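Local coordinates for protein transketolase (Campylobacter jejuni, PDB 3L84) that is a transketolase, a dimeric enzyme of the thiamine diphosphate-binding class whose chain is built of three alpha/beta domains, at residues T12-S17 / A31-A36; K23-H28 / G257-E262. One frame throughout, in Å; residues are numbered along the deposited sequence.

Contact 1 (T12-S17 / A31-A36)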
ATOM      1  N   THR A  12       6.526 -18.848 -33.824  1.00  8.44           N
ATOM      2  CA  THR A  12       5.245 -19.486 -33.503  1.00  8.39           C
ATOM      3  C   THR A  12       4.655 -18.794 -32.285  1.00  8.93           C
ATOM      4  O   THR A  12       3.475 -18.432 -32.273  1.00  8.69           O
ATOM      5  CB  THR A  12       5.402 -20.992 -33.270  1.00  8.52           C
ATOM      6  OG1 THR A  12       5.914 -21.597 -34.480  1.00  8.80           O
ATOM      7  CG2 THR A  12       4.053 -21.642 -32.927  1.00 10.09           C
ATOM      8  N   LEU A  13       5.463 -18.621 -31.244  1.00  8.70           N
ATOM      9  CA  LEU A  13       4.994 -17.898 -30.055  1.00  8.93           C
ATOM     10  C   LEU A  13       4.594 -16.467 -30.385  1.00  9.16           C
ATOM     11  O   LEU A  13       3.581 -15.979 -29.864  1.00  9.41           O
ATOM     12  CB  LEU A  13       6.061 -17.901 -28.959  1.00  9.50           C
ATOM     13  CG  LEU A  13       6.386 -19.216 -28.249  1.00  9.03           C
ATOM     14  CD1 LEU A  13       7.750 -19.104 -27.538  1.00 11.59           C
ATOM     15  CD2 LEU A  13       5.279 -19.641 -27.279  1.00 11.65           C
ATOM     16  N   ARG A  14       5.393 -15.759 -31.195  1.00  9.33           N
ATOM     17  CA  ARG A  14       5.061 -14.384 -31.564  1.00  9.29           C
ATOM     18  C   ARG A  14       3.711 -14.301 -32.229  1.00  9.35           C
ATOM     19  O   ARG A  14       2.886 -13.439 -31.882  1.00  9.05           O
ATOM     20  CB  ARG A  14       6.075 -13.805 -32.553  1.00  8.58           C
ATOM     21  CG  ARG A  14       7.457 -13.505 -32.000  1.00  9.60           C
ATOM     22  CD  ARG A  14       8.274 -12.710 -33.017  1.00 10.80           C
ATOM     23  NE  ARG A  14       9.393 -12.151 -32.306  1.00 11.59           N
ATOM     24  CZ  ARG A  14      10.529 -12.757 -32.028  1.00 10.66           C
ATOM     25  NH1 ARG A  14      10.887 -13.900 -32.571  1.00 10.92           N
ATOM     26  NH2 ARG A  14      11.353 -12.159 -31.176  1.00 12.05           N
ATOM     27  N   PHE A  15       3.445 -15.192 -33.176  1.00  8.86           N
ATOM     28  CA  PHE A  15       2.209 -15.029 -33.981  1.00  9.41           C
ATOM     29  C   PHE A  15       0.968 -15.580 -33.298  1.00  9.35           C
ATOM     30  O   PHE A  15      -0.115 -15.019 -33.471  1.00  9.76           O
ATOM     31  CB  PHE A  15       2.395 -15.529 -35.409  1.00  9.60           C
ATOM     32  CG  PHE A  15       3.512 -14.802 -36.133  1.00  9.64           C
ATOM     33  CD1 PHE A  15       3.545 -13.402 -36.134  1.00 13.34           C
ATOM     34  CD2 PHE A  15       4.505 -15.492 -36.806  1.00 11.63           C
ATOM     35  CE1 PHE A  15       4.567 -12.709 -36.771  1.00 14.15           C
ATOM     36  CE2 PHE A  15       5.531 -14.798 -37.445  1.00 13.53           C
ATOM     37  CZ  PHE A  15       5.558 -13.425 -37.414  1.00 13.33           C
ATOM     38  N   LEU A  16       1.106 -16.582 -32.427  1.00  9.44           N
ATOM     39  CA  LEU A  16      -0.021 -16.939 -31.562  1.00  9.64           C
ATOM     40  C   LEU A  16      -0.386 -15.767 -30.676  1.00  9.76           C
ATOM     41  O   LEU A  16      -1.553 -15.401 -30.554  1.00  9.88           O
ATOM     42  CB  LEU A  16       0.289 -18.185 -30.703  1.00  9.78           C
ATOM     43  CG  LEU A  16       0.305 -19.543 -31.400  1.00 10.32           C
ATOM     44  CD1 LEU A  16       0.561 -20.625 -30.386  1.00 12.30           C
ATOM     45  CD2 LEU A  16      -1.032 -19.826 -32.140  1.00 14.14           C
ATOM     46  N   SER A  17       0.604 -15.123 -30.094  1.00  9.01           N
ATOM     47  CA  SER A  17       0.365 -13.993 -29.186  1.00  9.37           C
ATOM     48  C   SER A  17      -0.261 -12.833 -29.927  1.00  9.65           C
ATOM     49  O   SER A  17      -1.256 -12.242 -29.473  1.00  9.23           O
ATOM     50  CB  SER A  17       1.678 -13.519 -28.550  1.00 10.36           C
ATOM     51  OG  SER A  17       2.279 -14.533 -27.741  1.00 10.96           O
ATOM     52  N   ALA A  31       5.470  -6.869 -25.572  1.00  9.93           N
ATOM     53  CA  ALA A  31       6.336  -7.706 -24.727  1.00 10.74           C
ATOM     54  C   ALA A  31       6.387  -9.185 -25.137  1.00 10.73           C
ATOM     55  O   ALA A  31       7.466  -9.761 -25.159  1.00 10.91           O
ATOM     56  CB  ALA A  31       6.027  -7.514 -23.234  1.00 11.96           C
ATOM     57  N   PRO A  32       5.247  -9.805 -25.481  1.00  9.87           N
ATOM     58  CA  PRO A  32       5.322 -11.166 -26.027  1.00  9.75           C
ATOM     59  C   PRO A  32       6.312 -11.298 -27.171  1.00  9.36           C
ATOM     60  O   PRO A  32       7.097 -12.244 -27.222  1.00 10.60           O
ATOM     61  CB  PRO A  32       3.891 -11.423 -26.452  1.00 10.00           C
ATOM     62  CG  PRO A  32       3.104 -10.675 -25.353  1.00 10.01           C
ATOM     63  CD  PRO A  32       3.876  -9.413 -25.115  1.00  9.85           C
ATOM     64  N   LEU A  33       6.270 -10.344 -28.107  1.00  9.47           N
ATOM     65  CA  LEU A  33       7.188 -10.366 -29.241  1.00  9.29           C
ATOM     66  C   LEU A  33       8.630 -10.131 -28.804  1.00  9.78           C
ATOM     67  O   LEU A  33       9.543 -10.762 -29.344  1.00  9.62           O
ATOM     68  CB  LEU A  33       6.770  -9.362 -30.325  1.00  9.86           C
ATOM     69  CG  LEU A  33       5.859  -9.917 -31.416  1.00  9.20           C
ATOM     70  CD1 LEU A  33       4.555 -10.504 -30.859  1.00 10.47           C
ATOM     71  CD2 LEU A  33       5.550  -8.832 -32.427  1.00 10.72           C
ATOM     72  N   GLY A  34       8.832  -9.263 -27.827  1.00  9.56           N
ATOM     73  CA  GLY A  34      10.160  -8.986 -27.304  1.00  9.70           C
ATOM     74  C   GLY A  34      10.758 -10.140 -26.536  1.00 10.64           C
ATOM     75  O   GLY A  34      11.970 -10.274 -26.514  1.00 10.09           O
ATOM     76  N   LEU A  35       9.910 -10.977 -25.950  1.00  9.89           N
ATOM     77  CA  LEU A  35      10.331 -12.049 -25.057  1.00 10.35           C
ATOM     78  C   LEU A  35      10.334 -13.431 -25.732  1.00  9.57           C
ATOM     79  O   LEU A  35      10.757 -14.426 -25.137  1.00  9.16           O
ATOM     80  CB  LEU A  35       9.451 -12.116 -23.810  1.00 10.76           C
ATOM     81  CG  LEU A  35       9.653 -10.952 -22.842  1.00 13.49           C
ATOM     82  CD1 LEU A  35       8.514 -10.963 -21.822  1.00 16.85           C
ATOM     83  CD2 LEU A  35      10.988 -11.076 -22.188  1.00 18.19           C
ATOM     84  N   ALA A  36       9.890 -13.515 -26.982  1.00  9.85           N
ATOM     85  CA  ALA A  36       9.663 -14.821 -27.597  1.00  9.89           C
ATOM     86  C   ALA A  36      10.929 -15.642 -27.819  1.00  9.14           C
ATOM     87  O   ALA A  36      10.895 -16.875 -27.681  1.00  9.95           O
ATOM     88  CB  ALA A  36       8.909 -14.673 -28.909  1.00  9.89           C
TER

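Contact 2 (K23-H28 / G257-E262)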
ATOM      1  N   LYS A  23      -7.510 -10.742 -32.314  1.00  8.58           N
ATOM      2  CA  LYS A  23      -8.872 -11.274 -32.304  1.00  8.59           C
ATOM      3  C   LYS A  23      -9.666 -10.657 -31.163  1.00  9.40           C
ATOM      4  O   LYS A  23     -10.853 -10.339 -31.322  1.00  9.54           O
ATOM      5  CB  LYS A  23      -8.858 -12.804 -32.235  1.00  9.18           C
ATOM      6  CG  LYS A  23     -10.258 -13.439 -32.346  1.00  9.83           C
ATOM      7  CD  LYS A  23     -10.126 -14.967 -32.481  1.00 11.75           C
ATOM      8  CE  LYS A  23     -11.485 -15.646 -32.665  1.00 12.59           C
ATOM      9  NZ  LYS A  23     -12.423 -15.485 -31.503  1.00 13.33           N
ATOM     10  N   ALA A  24      -9.027 -10.490 -30.000  1.00  8.94           N
ATOM     11  CA  ALA A  24      -9.689  -9.843 -28.865  1.00  9.00           C
ATOM     12  C   ALA A  24      -9.864  -8.336 -29.076  1.00  9.20           C
ATOM     13  O   ALA A  24     -10.633  -7.692 -28.352  1.00 10.00           O
ATOM     14  CB  ALA A  24      -8.881 -10.083 -27.574  1.00  9.18           C
ATOM     15  N   ASN A  25      -9.118  -7.756 -30.023  1.00  9.62           N
ATOM     16  CA  ASN A  25      -9.003  -6.299 -30.114  1.00 10.00           C
ATOM     17  C   ASN A  25      -8.636  -5.650 -28.778  1.00 10.15           C
ATOM     18  O   ASN A  25      -9.144  -4.580 -28.425  1.00 10.74           O
ATOM     19  CB  ASN A  25     -10.267  -5.656 -30.704  1.00 11.78           C
ATOM     20  CG  ASN A  25     -10.001  -4.256 -31.255  1.00 14.58           C
ATOM     21  OD1 ASN A  25      -8.868  -3.910 -31.602  1.00 17.03           O
ATOM     22  ND2 ASN A  25     -11.044  -3.445 -31.312  1.00 20.37           N
ATOM     23  N   SER A  26      -7.776  -6.317 -28.024  1.00  9.15           N
ATOM     24  CA  SER A  26      -7.444  -5.891 -26.670  1.00  9.57           C
ATOM     25  C   SER A  26      -6.235  -6.685 -26.212  1.00  8.96           C
ATOM     26  O   SER A  26      -6.140  -7.866 -26.519  1.00  9.78           O
ATOM     27  CB  SER A  26      -8.605  -6.198 -25.713  1.00 10.40           C
ATOM     28  OG  SER A  26      -8.238  -5.814 -24.381  1.00 11.35           O
ATOM     29  N   GLY A  27      -5.321  -6.031 -25.501  1.00 10.30           N
ATOM     30  CA  GLY A  27      -4.213  -6.706 -24.900  1.00  9.31           C
ATOM     31  C   GLY A  27      -2.879  -6.164 -25.304  1.00  9.17           C
ATOM     32  O   GLY A  27      -2.784  -5.099 -25.889  1.00 10.12           O
ATOM     33  N   HIS A  28      -1.858  -6.939 -25.025  1.00  8.90           N
ATOM     34  CA  HIS A  28      -0.475  -6.447 -24.950  1.00  8.61           C
ATOM     35  C   HIS A  28       0.437  -7.316 -25.771  1.00  8.85           C
ATOM     36  O   HIS A  28       0.854  -8.374 -25.330  1.00 10.86           O
ATOM     37  CB  HIS A  28      -0.031  -6.479 -23.491  1.00  8.69           C
ATOM     38  CG  HIS A  28      -0.848  -5.638 -22.575  1.00  9.06           C
ATOM     39  ND1 HIS A  28      -2.049  -6.048 -22.044  1.00 10.18           N
ATOM     40  CD2 HIS A  28      -0.586  -4.423 -22.042  1.00 10.31           C
ATOM     41  CE1 HIS A  28      -2.500  -5.102 -21.237  1.00 10.90           C
ATOM     42  NE2 HIS A  28      -1.629  -4.099 -21.230  1.00 10.99           N
ATOM     43  N   GLY A 257       0.513  -1.933 -25.339  1.00 11.82           N
ATOM     44  CA  GLY A 257      -0.813  -2.156 -24.804  1.00 12.71           C
ATOM     45  C   GLY A 257      -1.965  -2.038 -25.778  1.00 12.02           C
ATOM     46  O   GLY A 257      -3.087  -1.801 -25.332  1.00 13.14           O
ATOM     47  N   ALA A 258      -1.713  -2.173 -27.079  1.00 12.75           N
ATOM     48  CA  ALA A 258      -2.773  -2.179 -28.061  1.00 12.46           C
ATOM     49  C   ALA A 258      -2.423  -3.178 -29.140  1.00 11.63           C
ATOM     50  O   ALA A 258      -1.261  -3.419 -29.396  1.00 12.77           O
ATOM     51  CB  ALA A 258      -2.928  -0.818 -28.650  1.00 13.16           C
ATOM     52  N   PRO A 259      -3.435  -3.691 -29.836  1.00 10.68           N
ATOM     53  CA  PRO A 259      -3.195  -4.617 -30.957  1.00 11.14           C
ATOM     54  C   PRO A 259      -2.231  -4.040 -31.991  1.00 11.63           C
ATOM     55  O   PRO A 259      -2.193  -2.825 -32.224  1.00 11.67           O
ATOM     56  CB  PRO A 259      -4.596  -4.831 -31.542  1.00 11.50           C
ATOM     57  CG  PRO A 259      -5.536  -4.581 -30.373  1.00 11.79           C
ATOM     58  CD  PRO A 259      -4.880  -3.481 -29.584  1.00 11.44           C
ATOM     59  N   LEU A 260      -1.441  -4.922 -32.591  1.00 10.42           N
ATOM     60  CA  LEU A 260      -0.462  -4.518 -33.602  1.00 11.54           C
ATOM     61  C   LEU A 260      -1.119  -4.000 -34.863  1.00 10.47           C
ATOM     62  O   LEU A 260      -0.519  -3.174 -35.582  1.00 11.60           O
ATOM     63  CB  LEU A 260       0.451  -5.685 -33.973  1.00 11.55           C
ATOM     64  CG  LEU A 260       1.317  -6.253 -32.839  1.00 12.67           C
ATOM     65  CD1 LEU A 260       2.076  -7.460 -33.356  1.00 14.12           C
ATOM     66  CD2 LEU A 260       2.284  -5.233 -32.276  1.00 14.16           C
ATOM     67  N   GLY A 261      -2.306  -4.513 -35.185  1.00 10.01           N
ATOM     68  CA  GLY A 261      -3.006  -4.200 -36.450  1.00 10.00           C
ATOM     69  C   GLY A 261      -2.828  -5.304 -37.470  1.00 10.16           C
ATOM     70  O   GLY A 261      -1.789  -5.956 -37.528  1.00 10.78           O
ATOM     71  N   GLU A 262      -3.859  -5.507 -38.291  1.00 11.24           N
ATOM     72  CA  GLU A 262      -3.895  -6.593 -39.272  1.00 13.05           C
ATOM     73  C   GLU A 262      -2.750  -6.508 -40.293  1.00 13.22           C
ATOM     74  O   GLU A 262      -2.088  -7.513 -40.606  1.00 13.88           O
ATOM     75  CB  GLU A 262      -5.243  -6.611 -39.980  1.00 13.60           C
ATOM     76  CG  GLU A 262      -6.387  -6.987 -39.049  1.00 17.29           C
ATOM     77  CD  GLU A 262      -7.737  -7.076 -39.736  1.00 20.92           C
ATOM     78  OE1 GLU A 262      -7.813  -6.967 -40.992  1.00 22.21           O
ATOM     79  OE2 GLU A 262      -8.743  -7.238 -39.003  1.00 24.29           O
TER
HETATM   80  O   HOH W   1      -5.261  -3.326 -24.638  1.00 20.91           O

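Contact 1 (T12-S17 / A31-A36)
Two acceptors grip NH2 of Arg14: the backbone O of Leu33, 2.9 Å away across the contact, and the carboxylate of Asp37, one turn further along helix 30-42, which forms a salt bridge with it. The bond to Leu33 O is bent, with 131° at the hydrogen, and the oxygen lies 31° out of the guanidinium plane, although NH2 meets the carbonyl almost end on. Over one face of the group sits Ala36, its CB 4.0 Å above the plane and over the centre. The arginine gets there by setting CG anti to its own carbonyl carbon (chi1 -71°) and running extended from CG to NE. On the way it presses CG against Ala36 CB at 3.6 Å, while CB, CG and CD lean on the branch point of Leu33, whose side chain runs obliquely past it. Leu33 CD1 ends 3.5 Å from the carbonyl O of Arg14.

This is an antiparallel helical hairpin, helix 3-24 against helix 30-42, in the thiamine diphosphate binding domain, with local axes 8.7 Å apart. Between the helices Leu13 CB faces Ala36 CB, and Ser17 CB lies 3.7 Å from Pro32 CB. The Ser17 hydroxyl turns back to its own helix, giving a 2.9 Å bond from OG to Leu13 O, a carbonyl that also takes Ser17 N from the opposite face of its plane. Helix 69-79 packs on Leu13 and Ser17.

Every nitrogen of the buried guanidinium has a partner, since Lys244 O receives NE and Asn11 OD1 receives NH1. The chemistry suggests that the buried positive charge is tolerated because Asp37 probably balances it and hydrogen bonds satisfy its nitrogens, and bonds to several separate parts of the chain fix the rotation of the group.

Contact 2 (K23-H28 / G257-E262)
A chi1 of -160° sets Asn25 CG opposite its backbone N and, with chi2 of 24°, brings OD1 to 3.6 Å from Pro259 CG. The positive phi of Asn25 belongs to the Schellman motif closing helix 3-24, against which the loop between strand 234-239 and helix 262-272 is laid in the thiamine diphosphate binding domain. Asn25 and Pro259 cross at about a right angle, the ring presenting its CG corner to the amide oxygen and to the backbone of the turn. At the other end His28, its CG set beside the backbone N (chi1 -60°), brings CD2 within 3.6 Å of Gly257 CA.

Between these points the two segments meet through their backbones. Gly27 O comes to 3.2 Å from the carbonyl carbon of Gly257, yet the amide of Ala258 is too badly angled to bond to it. Ser26 turns its hydroxyl to Arg92, and the second subunit packs here, Glu448 and Asp449 of that chain meeting Ser26 and His28. In place of a direct bond, one water accepts from Gly27 N at 2.8 Å and donates to Gly257 O at 2.7 Å.

Helix 3-24 serves both contacts: contact 1 uses its middle, contact 2 its C-terminal end, and their centres lie 13 Å apart. The first is wholly buried and joins two helices close in sequence; the second is a surface contact that the second subunit touches, tying the helix end to a loop more than two hundred residues later. Chemistry follows place. In the interior a charged side chain finds protein partners for its nitrogens, whereas at the surface glycine backbones, a proline ring and a bridging water suffice. The two meet where Leu33 CD2 packs 3.8 Å from Leu260 CD1, so the loop of contact 2 also leans on the hairpin of contact 1.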